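Local coordinates for protein SAG family member (Sag19) (Eimeria tenella, PDB 6ZZB) that is a surface antigen of a chicken coccidiosis parasite, of unknown molecular function, with a fold related to that of CAP proteins, at residues A[54-62]-A[182-193]; A[145-156]-A[171-180]. All coordinates share one frame; numbering follows the deposited sequence. Where two conformers were deposited one is given.

Contact 1. Residues A[54-62]-A[182-193]; sequences LAIINKLRS and FLLSEKSKKVSC
R61 reaches from the last turn of helix 50-61 to the end of helix 175-183 and the loop after it, where main-chain oxygens grip its guanidinium. R61 NH1 donates to L183 O at 2.8 Å. It also bonds S185 O, R61 NH1 to oxygen 2.9 Å. R61 NH2 reaches S185 O at 3.1 Å, so one carbonyl takes both terminal nitrogens end-on. Both oxygens lie near the guanidinium plane, yet R61 NH1 sits above the two carbonyl planes, not on a lone pair. A bend in the chain (chi3 62°) turns the group across the helix end, while NE is held by G70 O.

The loop also braces itself. S188 N bonds to the same S185 O, S188 OG donates to F182 O at 3.0 Å, and S185 OG accepts from K187 N in an ST turn.

Toward the N-terminal side of segment 54-62 the contact is apolar. I57 crosses L183 at about a right angle, and I57 CD1 comes to 4.1 Å from C193 SG, half of the disulfide to C208. L54 CD1 slides past V191 CG1 at 3.5 Å.

The buried R61 charge is thus met largely by carbonyl dipoles, which would probably stabilise it and fix the loop's path.

Contact 2. Residues A[145-156]-A[171-180]; sequences TYTAGLDHLKQS and PFNNVNASNV. With SO4 (sulfate ion), chain B.
V180 is the knob here: its side chain drops into a hollow on helix 138-155 walled by Y146, G149, L150 and L153. V180 CG2 goes deepest, 3.5 Å from Y146 O, with CG1 turned toward L153. The floor is G149, whose CA lies 3.4 Å from N176 O in a CA-H...O contact. Because G149 has no side chain there, the helix axes can approach to 7.1 Å while crossing at -99°.

L153 is the bump in return. L153 CD2 rests in the notch where the P171 and F172 rings meet, 3.6 Å from both P171 CG and F172 CE1. Nearer the surface the H152 ring stacks on the N174 amide, planes 21° apart, with N174 CB making a CH-pi contact over the same face. N174 is also the N-cap, its OD1 accepting from A177 N, and a water links H152 NE2 to N173 OD1.

At the other end T145 supplies the polar grip. Its chi1 of -156° swings OG1 toward two amides of the other helix. T145 OG1 accepts from N176 ND2 at 2.7 Å and from N179 ND2 at 2.8 Å, nearly in both amide planes.

The N179 amide is held at both ends, its OD1 by V127 N, and that of N176 through ND2. A close fit around G149 and V180 is thus joined by two bonds from one helix to a single buried hydroxyl oxygen of the other.

Helix 175-183 serves both contacts: its N-terminal part crosses helix 138-155 in contact 2, and its last turn offers L183 to helix 50-61 in contact 1. The two centres are 15 Å apart, yet the contacts meet at Y146, whose CE1 packs on L184 CD1 at 3.8 Å and whose CG packs on L60 CD2 at 3.8 Å. L183 CD1 reaches T145 CG2 at 4.2 Å beside them. The C53-C138 disulfide adds a covalent tie between helices 50-61 and 138-155. The molecular function is unknown, so neither contact can be tied to a site. A sulfate, probably from the crystallisation liquor, is bonded by S156 OG of contact 2, at a doubtfully short distance, and by N157 N.

Contact 1. Residues A[54-62]-A[182-193]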
loop_
_atom_site.group_PDB
_atom_site.type_symbol
_atom_site.label_atom_id
_atom_site.label_comp_id
_atom_site.label_asym_id
_atom_site.label_seq_id
_atom_site.Cartn_x
_atom_site.Cartn_y
_atom_site.Cartn_z
ATOM N N LEU A 54 0.129 -2.087 -12.099
ATOM C CA LEU A 54 0.268 -3.561 -11.997
ATOM C C LEU A 54 1.583 -4.005 -12.659
ATOM O O LEU A 54 2.174 -4.937 -12.128
ATOM C CB LEU A 54 -0.965 -4.220 -12.619
ATOM C CG LEU A 54 -1.238 -5.675 -12.272
ATOM C CD1 LEU A 54 -1.191 -5.936 -10.784
ATOM C CD2 LEU A 54 -2.604 -6.072 -12.838
ATOM N N ALA A 55 2.029 -3.339 -13.712
ATOM C CA ALA A 55 3.292 -3.714 -14.398
ATOM C C ALA A 55 4.461 -3.603 -13.420
ATOM O O ALA A 55 5.248 -4.565 -13.341
ATOM C CB ALA A 55 3.530 -2.868 -15.621
ATOM N N ILE A 56 4.601 -2.468 -12.740
ATOM C CA ILE A 56 5.761 -2.293 -11.813
ATOM C C ILE A 56 5.603 -3.260 -10.638
ATOM O O ILE A 56 6.608 -3.874 -10.228
ATOM C CB ILE A 56 5.962 -0.832 -11.374
ATOM C CG1 ILE A 56 7.232 -0.685 -10.522
ATOM C CG2 ILE A 56 4.779 -0.255 -10.619
ATOM C CD1 ILE A 56 8.473 -1.206 -11.176
ATOM N N ILE A 57 4.409 -3.458 -10.098
ATOM C CA ILE A 57 4.215 -4.395 -8.968
ATOM C C ILE A 57 4.674 -5.784 -9.406
ATOM O O ILE A 57 5.415 -6.463 -8.671
ATOM C CB ILE A 57 2.762 -4.376 -8.467
ATOM C CG1 ILE A 57 2.447 -3.019 -7.822
ATOM C CG2 ILE A 57 2.531 -5.522 -7.515
ATOM C CD1 ILE A 57 0.990 -2.784 -7.515
ATOM N N ASN A 58 4.230 -6.229 -10.579
ATOM C CA ASN A 58 4.551 -7.607 -11.022
ATOM C C ASN A 58 6.023 -7.722 -11.444
ATOM O O ASN A 58 6.557 -8.839 -11.229
ATOM C CB ASN A 58 3.578 -8.044 -12.108
ATOM C CG ASN A 58 2.263 -8.484 -11.519
ATOM O OD1 ASN A 58 2.198 -9.009 -10.410
ATOM N ND2 ASN A 58 1.182 -8.319 -12.270
ATOM N N LYS A 59 6.636 -6.644 -11.918
ATOM C CA LYS A 59 8.097 -6.632 -12.212
ATOM C C LYS A 59 8.843 -6.878 -10.896
ATOM O O LYS A 59 9.695 -7.794 -10.812
ATOM C CB LYS A 59 8.513 -5.324 -12.872
ATOM C CG LYS A 59 10.008 -5.215 -13.130
ATOM C CD LYS A 59 10.356 -4.207 -14.188
ATOM C CE LYS A 59 11.815 -3.802 -14.149
ATOM N NZ LYS A 59 12.041 -2.748 -13.132
ATOM N N LEU A 60 8.478 -6.159 -9.842
ATOM C CA LEU A 60 9.169 -6.291 -8.532
ATOM C C LEU A 60 8.958 -7.692 -7.940
ATOM O O LEU A 60 9.881 -8.203 -7.277
ATOM C CB LEU A 60 8.695 -5.183 -7.584
ATOM C CG LEU A 60 9.091 -3.774 -8.006
ATOM C CD1 LEU A 60 8.382 -2.725 -7.174
ATOM C CD2 LEU A 60 10.593 -3.564 -7.882
ATOM N N ARG A 61 7.804 -8.334 -8.132
ATOM C CA ARG A 61 7.546 -9.677 -7.565
ATOM C C ARG A 61 8.294 -10.755 -8.360
ATOM O O ARG A 61 8.476 -11.850 -7.810
ATOM C CB ARG A 61 6.047 -9.962 -7.513
ATOM C CG ARG A 61 5.313 -9.054 -6.546
ATOM C CD ARG A 61 3.816 -9.333 -6.623
ATOM N NE ARG A 61 3.387 -10.668 -6.251
ATOM C CZ ARG A 61 3.119 -11.102 -5.034
ATOM N NH1 ARG A 61 3.232 -10.299 -3.981
ATOM N NH2 ARG A 61 2.702 -12.340 -4.823
ATOM N N SER A 62 8.668 -10.453 -9.600
ATOM C CA SER A 62 9.314 -11.406 -10.539
ATOM C C SER A 62 10.714 -10.893 -10.896
ATOM O O SER A 62 11.678 -11.453 -10.347
ATOM C CB SER A 62 8.458 -11.588 -11.758
ATOM O OG SER A 62 8.447 -10.403 -12.531
ATOM N N PHE A 182 3.694 -5.707 1.730
ATOM C CA PHE A 182 2.470 -5.975 0.932
ATOM C C PHE A 182 2.860 -6.316 -0.495
ATOM O O PHE A 182 2.313 -7.261 -1.077
ATOM C CB PHE A 182 1.532 -4.772 0.940
ATOM C CG PHE A 182 0.736 -4.644 2.191
ATOM C CD1 PHE A 182 -0.481 -5.297 2.312
ATOM C CD2 PHE A 182 1.203 -3.905 3.261
ATOM C CE1 PHE A 182 -1.224 -5.180 3.468
ATOM C CE2 PHE A 182 0.465 -3.810 4.430
ATOM C CZ PHE A 182 -0.736 -4.483 4.546
ATOM N N LEU A 183 3.784 -5.580 -1.077
ATOM C CA LEU A 183 4.193 -5.789 -2.478
ATOM C C LEU A 183 4.700 -7.219 -2.666
ATOM O O LEU A 183 4.470 -7.796 -3.744
ATOM C CB LEU A 183 5.295 -4.816 -2.888
ATOM C CG LEU A 183 4.841 -3.388 -3.143
ATOM C CD1 LEU A 183 6.017 -2.438 -3.150
ATOM C CD2 LEU A 183 4.090 -3.301 -4.464
ATOM N N LEU A 184 5.453 -7.716 -1.705
ATOM C CA LEU A 184 6.162 -9.019 -1.824
ATOM C C LEU A 184 5.470 -10.102 -1.013
ATOM O O LEU A 184 6.117 -11.165 -0.764
ATOM C CB LEU A 184 7.606 -8.836 -1.356
ATOM C CG LEU A 184 8.427 -7.878 -2.196
ATOM C CD1 LEU A 184 9.867 -7.901 -1.712
ATOM C CD2 LEU A 184 8.390 -8.206 -3.672
ATOM N N SER A 185 4.233 -9.908 -0.605
ATOM C CA SER A 185 3.499 -10.894 0.223
ATOM C C SER A 185 3.092 -12.104 -0.641
ATOM O O SER A 185 2.520 -11.918 -1.721
ATOM C CB SER A 185 2.294 -10.257 0.830
ATOM O OG SER A 185 1.505 -11.226 1.508
ATOM N N GLU A 186 3.392 -13.307 -0.152
ATOM C CA GLU A 186 2.816 -14.571 -0.675
ATOM C C GLU A 186 1.303 -14.586 -0.452
ATOM O O GLU A 186 0.632 -15.249 -1.199
ATOM C CB GLU A 186 3.478 -15.768 0.018
ATOM C CG GLU A 186 4.761 -16.202 -0.648
ATOM C CD GLU A 186 4.577 -17.253 -1.727
ATOM O OE1 GLU A 186 3.413 -17.500 -2.142
ATOM O OE2 GLU A 186 5.595 -17.836 -2.142
ATOM N N LYS A 187 0.769 -13.829 0.506
ATOM C CA LYS A 187 -0.711 -13.741 0.694
ATOM C C LYS A 187 -1.335 -12.852 -0.395
ATOM O O LYS A 187 -2.551 -12.957 -0.564
ATOM C CB LYS A 187 -1.133 -13.147 2.035
ATOM C CG LYS A 187 -0.788 -13.955 3.269
ATOM C CD LYS A 187 -1.144 -13.223 4.531
ATOM C CE LYS A 187 -2.638 -13.171 4.707
ATOM N NZ LYS A 187 -3.033 -12.848 6.093
ATOM N N SER A 188 -0.570 -11.984 -1.058
ATOM C CA SER A 188 -1.105 -11.078 -2.120
ATOM C C SER A 188 -1.375 -11.919 -3.387
ATOM O O SER A 188 -0.432 -12.558 -3.909
ATOM C CB SER A 188 -0.170 -9.900 -2.379
ATOM O OG SER A 188 -0.046 -9.068 -1.201
ATOM N N LYS A 189 -2.621 -11.952 -3.881
ATOM C CA LYS A 189 -3.023 -12.564 -5.178
ATOM C C LYS A 189 -3.625 -11.519 -6.147
ATOM O O LYS A 189 -3.522 -11.636 -7.384
ATOM C CB LYS A 189 -4.035 -13.678 -4.913
ATOM C CG LYS A 189 -3.565 -14.777 -3.956
ATOM C CD LYS A 189 -4.708 -15.459 -3.221
ATOM C CE LYS A 189 -4.281 -16.163 -1.947
ATOM N NZ LYS A 189 -4.159 -15.213 -0.810
ATOM N N LYS A 190 -4.262 -10.483 -5.586
ATOM C CA LYS A 190 -4.909 -9.435 -6.401
ATOM C C LYS A 190 -4.634 -8.087 -5.753
ATOM O O LYS A 190 -4.367 -8.070 -4.533
ATOM C CB LYS A 190 -6.424 -9.660 -6.480
ATOM C CG LYS A 190 -6.834 -11.071 -6.880
ATOM C CD LYS A 190 -8.301 -11.176 -7.147
ATOM C CE LYS A 190 -8.736 -12.610 -7.342
ATOM N NZ LYS A 190 -10.069 -12.650 -7.958
ATOM N N VAL A 191 -4.758 -7.039 -6.539
ATOM C CA VAL A 191 -4.526 -5.664 -6.034
ATOM C C VAL A 191 -5.455 -4.685 -6.729
ATOM O O VAL A 191 -5.754 -4.838 -7.905
ATOM C CB VAL A 191 -3.043 -5.293 -6.168
ATOM C CG1 VAL A 191 -2.595 -5.219 -7.617
ATOM C CG2 VAL A 191 -2.703 -3.988 -5.444
ATOM N N SER A 192 -5.932 -3.704 -5.971
ATOM C CA SER A 192 -6.667 -2.546 -6.498
ATOM C C SER A 192 -5.982 -1.273 -6.021
ATOM O O SER A 192 -5.864 -1.106 -4.801
ATOM C CB SER A 192 -8.092 -2.586 -6.048
ATOM O OG SER A 192 -8.791 -1.451 -6.558
ATOM N N CYS A 193 -5.567 -0.424 -6.939
ATOM C CA CYS A 193 -4.861 0.823 -6.598
ATOM C C CYS A 193 -5.706 2.023 -6.996
ATOM O O CYS A 193 -6.424 1.982 -8.001
ATOM C CB CYS A 193 -3.543 0.925 -7.337
ATOM S SG CYS A 193 -2.320 -0.356 -6.910
#

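Contact 2. Residues A[145-156]-A[171-180]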
loop_
_atom_site.group_PDB
_atom_site.type_symbol
_atom_site.label_atom_id
_atom_site.label_comp_id
_atom_site.label_asym_id
_atom_site.label_seq_id
_atom_site.Cartn_x
_atom_site.Cartn_y
_atom_site.Cartn_z
ATOM N N THR A 145 9.351 3.430 -3.148
ATOM C CA THR A 145 8.975 2.835 -1.846
ATOM C C THR A 145 9.648 1.487 -1.724
ATOM O O THR A 145 10.036 1.096 -0.593
ATOM C CB THR A 145 7.446 2.775 -1.657
ATOM O OG1 THR A 145 7.161 2.739 -0.257
ATOM C CG2 THR A 145 6.777 1.610 -2.339
ATOM N N TYR A 146 9.774 0.753 -2.804
ATOM C CA TYR A 146 10.395 -0.574 -2.787
ATOM C C TYR A 146 11.852 -0.425 -2.348
ATOM O O TYR A 146 12.296 -1.147 -1.426
ATOM C CB TYR A 146 10.288 -1.227 -4.167
ATOM C CG TYR A 146 10.940 -2.577 -4.213
ATOM C CD1 TYR A 146 10.247 -3.727 -3.865
ATOM C CD2 TYR A 146 12.271 -2.694 -4.560
ATOM C CE1 TYR A 146 10.847 -4.972 -3.907
ATOM C CE2 TYR A 146 12.891 -3.937 -4.586
ATOM C CZ TYR A 146 12.178 -5.072 -4.249
ATOM O OH TYR A 146 12.806 -6.295 -4.280
ATOM N N THR A 147 12.593 0.466 -2.983
ATOM C CA THR A 147 14.043 0.595 -2.694
ATOM C C THR A 147 14.181 1.019 -1.237
ATOM O O THR A 147 14.968 0.390 -0.474
ATOM C CB THR A 147 14.671 1.585 -3.664
ATOM O OG1 THR A 147 14.578 0.967 -4.951
ATOM C CG2 THR A 147 16.113 1.903 -3.288
ATOM N N ALA A 148 13.485 2.057 -0.823
ATOM C CA ALA A 148 13.578 2.599 0.547
ATOM C C ALA A 148 13.122 1.533 1.547
ATOM O O ALA A 148 13.739 1.399 2.627
ATOM C CB ALA A 148 12.823 3.883 0.701
ATOM N N GLY A 149 12.051 0.815 1.263
ATOM C CA GLY A 149 11.486 -0.150 2.215
ATOM C C GLY A 149 12.373 -1.371 2.340
ATOM O O GLY A 149 12.552 -1.827 3.482
ATOM N N LEU A 150 12.914 -1.879 1.239
ATOM C CA LEU A 150 13.827 -3.045 1.293
ATOM C C LEU A 150 15.110 -2.619 2.024
ATOM O O LEU A 150 15.607 -3.411 2.850
ATOM C CB LEU A 150 14.126 -3.580 -0.102
ATOM C CG LEU A 150 14.870 -4.921 -0.096
ATOM C CD1 LEU A 150 14.214 -5.943 0.816
ATOM C CD2 LEU A 150 14.986 -5.471 -1.502
ATOM N N ASP A 151 15.606 -1.405 1.796
ATOM C CA ASP A 151 16.803 -0.920 2.539
ATOM C C ASP A 151 16.459 -0.902 4.020
ATOM O O ASP A 151 17.278 -1.303 4.850
ATOM C CB ASP A 151 17.236 0.428 2.008
ATOM C CG ASP A 151 17.931 0.335 0.674
ATOM O OD1 ASP A 151 18.346 -0.753 0.301
ATOM O OD2 ASP A 151 18.035 1.415 0.043
ATOM N N HIS A 152 15.309 -0.393 4.410
ATOM C CA HIS A 152 14.921 -0.316 5.831
ATOM C C HIS A 152 14.871 -1.725 6.413
ATOM O O HIS A 152 15.358 -1.915 7.538
ATOM C CB HIS A 152 13.577 0.394 5.996
ATOM C CG HIS A 152 13.331 0.809 7.395
ATOM N ND1 HIS A 152 14.047 1.818 7.982
ATOM C CD2 HIS A 152 12.495 0.328 8.325
ATOM C CE1 HIS A 152 13.595 1.985 9.223
ATOM N NE2 HIS A 152 12.657 1.086 9.463
ATOM N N LEU A 153 14.322 -2.699 5.702
ATOM C CA LEU A 153 14.264 -4.089 6.210
ATOM C C LEU A 153 15.682 -4.641 6.351
ATOM O O LEU A 153 16.000 -5.266 7.383
ATOM C CB LEU A 153 13.439 -4.940 5.251
ATOM C CG LEU A 153 11.945 -4.697 5.368
ATOM C CD1 LEU A 153 11.199 -5.397 4.247
ATOM C CD2 LEU A 153 11.432 -5.160 6.713
ATOM N N LYS A 154 16.527 -4.420 5.367
ATOM C CA LYS A 154 17.922 -4.935 5.408
ATOM C C LYS A 154 18.663 -4.324 6.605
ATOM O O LYS A 154 19.565 -5.032 7.187
ATOM C CB LYS A 154 18.618 -4.609 4.101
ATOM C CG LYS A 154 18.200 -5.490 2.934
ATOM C CD LYS A 154 18.820 -5.039 1.634
ATOM C CE LYS A 154 18.449 -5.943 0.488
ATOM N NZ LYS A 154 19.026 -5.423 -0.774
ATOM N N GLN A 155 18.372 -3.091 6.950
ATOM C CA GLN A 155 19.029 -2.357 8.046
ATOM C C GLN A 155 18.468 -2.797 9.390
ATOM O O GLN A 155 19.043 -2.433 10.426
ATOM C CB GLN A 155 18.824 -0.869 7.823
ATOM C CG GLN A 155 19.649 -0.389 6.648
ATOM C CD GLN A 155 19.084 0.833 5.965
ATOM O OE1 GLN A 155 18.185 1.481 6.486
ATOM N NE2 GLN A 155 19.679 1.183 4.830
ATOM N N SER A 156 17.332 -3.479 9.381
ATOM C CA SER A 156 16.581 -3.919 10.584
ATOM C C SER A 156 17.123 -5.251 11.095
ATOM O O SER A 156 17.554 -6.059 10.300
ATOM C CB SER A 156 15.096 -4.042 10.260
ATOM O OG SER A 156 14.368 -4.649 11.338
ATOM N N PRO A 171 10.205 -3.321 12.137
ATOM C CA PRO A 171 10.489 -2.303 11.121
ATOM C C PRO A 171 9.267 -1.799 10.335
ATOM O O PRO A 171 9.453 -0.894 9.524
ATOM C CB PRO A 171 11.346 -3.085 10.137
ATOM C CG PRO A 171 10.780 -4.481 10.176
ATOM C CD PRO A 171 10.361 -4.682 11.618
ATOM N N PHE A 172 8.071 -2.345 10.585
ATOM C CA PHE A 172 6.896 -2.100 9.702
ATOM C C PHE A 172 6.144 -0.839 10.098
ATOM O O PHE A 172 5.187 -0.479 9.395
ATOM C CB PHE A 172 6.030 -3.346 9.637
ATOM C CG PHE A 172 6.736 -4.495 8.979
ATOM C CD1 PHE A 172 7.144 -4.408 7.669
ATOM C CD2 PHE A 172 7.060 -5.645 9.697
ATOM C CE1 PHE A 172 7.852 -5.431 7.062
ATOM C CE2 PHE A 172 7.778 -6.663 9.091
ATOM C CZ PHE A 172 8.152 -6.573 7.772
ATOM N N ASN A 173 6.593 -0.112 11.121
ATOM C CA ASN A 173 6.145 1.266 11.395
ATOM C C ASN A 173 6.806 2.243 10.420
ATOM O O ASN A 173 6.399 3.415 10.412
ATOM C CB ASN A 173 6.421 1.666 12.852
ATOM C CG ASN A 173 7.888 1.712 13.199
ATOM O OD1 ASN A 173 8.740 1.178 12.505
ATOM N ND2 ASN A 173 8.187 2.261 14.374
ATOM N N ASN A 174 7.746 1.796 9.614
ATOM C CA ASN A 174 8.245 2.562 8.451
ATOM C C ASN A 174 7.308 2.260 7.278
ATOM O O ASN A 174 7.143 1.085 6.924
ATOM C CB ASN A 174 9.707 2.201 8.174
ATOM C CG ASN A 174 10.267 2.844 6.940
ATOM O OD1 ASN A 174 9.882 2.493 5.828
ATOM N ND2 ASN A 174 11.195 3.788 7.111
ATOM N N VAL A 175 6.714 3.294 6.702
ATOM C CA VAL A 175 5.654 3.088 5.685
ATOM C C VAL A 175 6.252 2.388 4.469
ATOM O O VAL A 175 5.604 1.514 3.864
ATOM C CB VAL A 175 4.962 4.413 5.339
ATOM C CG1 VAL A 175 3.924 4.202 4.245
ATOM C CG2 VAL A 175 4.305 5.035 6.540
ATOM N N ASN A 176 7.492 2.707 4.088
ATOM C CA ASN A 176 8.121 2.026 2.950
ATOM C C ASN A 176 8.294 0.541 3.251
ATOM O O ASN A 176 8.087 -0.288 2.369
ATOM C CB ASN A 176 9.436 2.701 2.545
ATOM C CG ASN A 176 9.287 4.168 2.235
ATOM O OD1 ASN A 176 9.954 5.032 2.850
ATOM N ND2 ASN A 176 8.451 4.477 1.286
ATOM N N ALA A 177 8.793 0.189 4.443
ATOM C CA ALA A 177 8.972 -1.222 4.797
ATOM C C ALA A 177 7.629 -1.967 4.784
ATOM O O ALA A 177 7.579 -3.087 4.281
ATOM C CB ALA A 177 9.637 -1.343 6.149
ATOM N N SER A 178 6.601 -1.346 5.339
ATOM C CA SER A 178 5.233 -1.912 5.290
ATOM C C SER A 178 4.827 -2.115 3.830
ATOM O O SER A 178 4.341 -3.160 3.444
ATOM C CB SER A 178 4.302 -1.032 6.034
ATOM O OG SER A 178 2.960 -1.523 5.956
ATOM N N ASN A 179 5.059 -1.112 3.000
ATOM C CA ASN A 179 4.689 -1.187 1.569
ATOM C C ASN A 179 5.378 -2.378 0.916
ATOM O O ASN A 179 4.722 -3.099 0.145
ATOM C CB ASN A 179 5.026 0.102 0.842
ATOM C CG ASN A 179 4.133 1.269 1.190
ATOM O OD1 ASN A 179 3.078 1.095 1.803
ATOM N ND2 ASN A 179 4.535 2.485 0.807
ATOM N N VAL A 180 6.654 -2.616 1.202
ATOM C CA VAL A 180 7.370 -3.753 0.593
ATOM C C VAL A 180 6.777 -5.072 1.089
ATOM O O VAL A 180 6.700 -6.014 0.285
ATOM C CB VAL A 180 8.871 -3.667 0.923
ATOM C CG1 VAL A 180 9.598 -4.962 0.635
ATOM C CG2 VAL A 180 9.458 -2.504 0.188
HETATM S S SO4 B . 15.039 -2.885 14.436
HETATM O O1 SO4 B . 14.066 -3.317 13.455
HETATM O O2 SO4 B . 14.626 -3.335 15.736
HETATM O O3 SO4 B . 15.086 -1.441 14.440
HETATM O O4 SO4 B . 16.350 -3.404 14.121
HETATM O O HOH W 1 11.434 0.963 11.886
#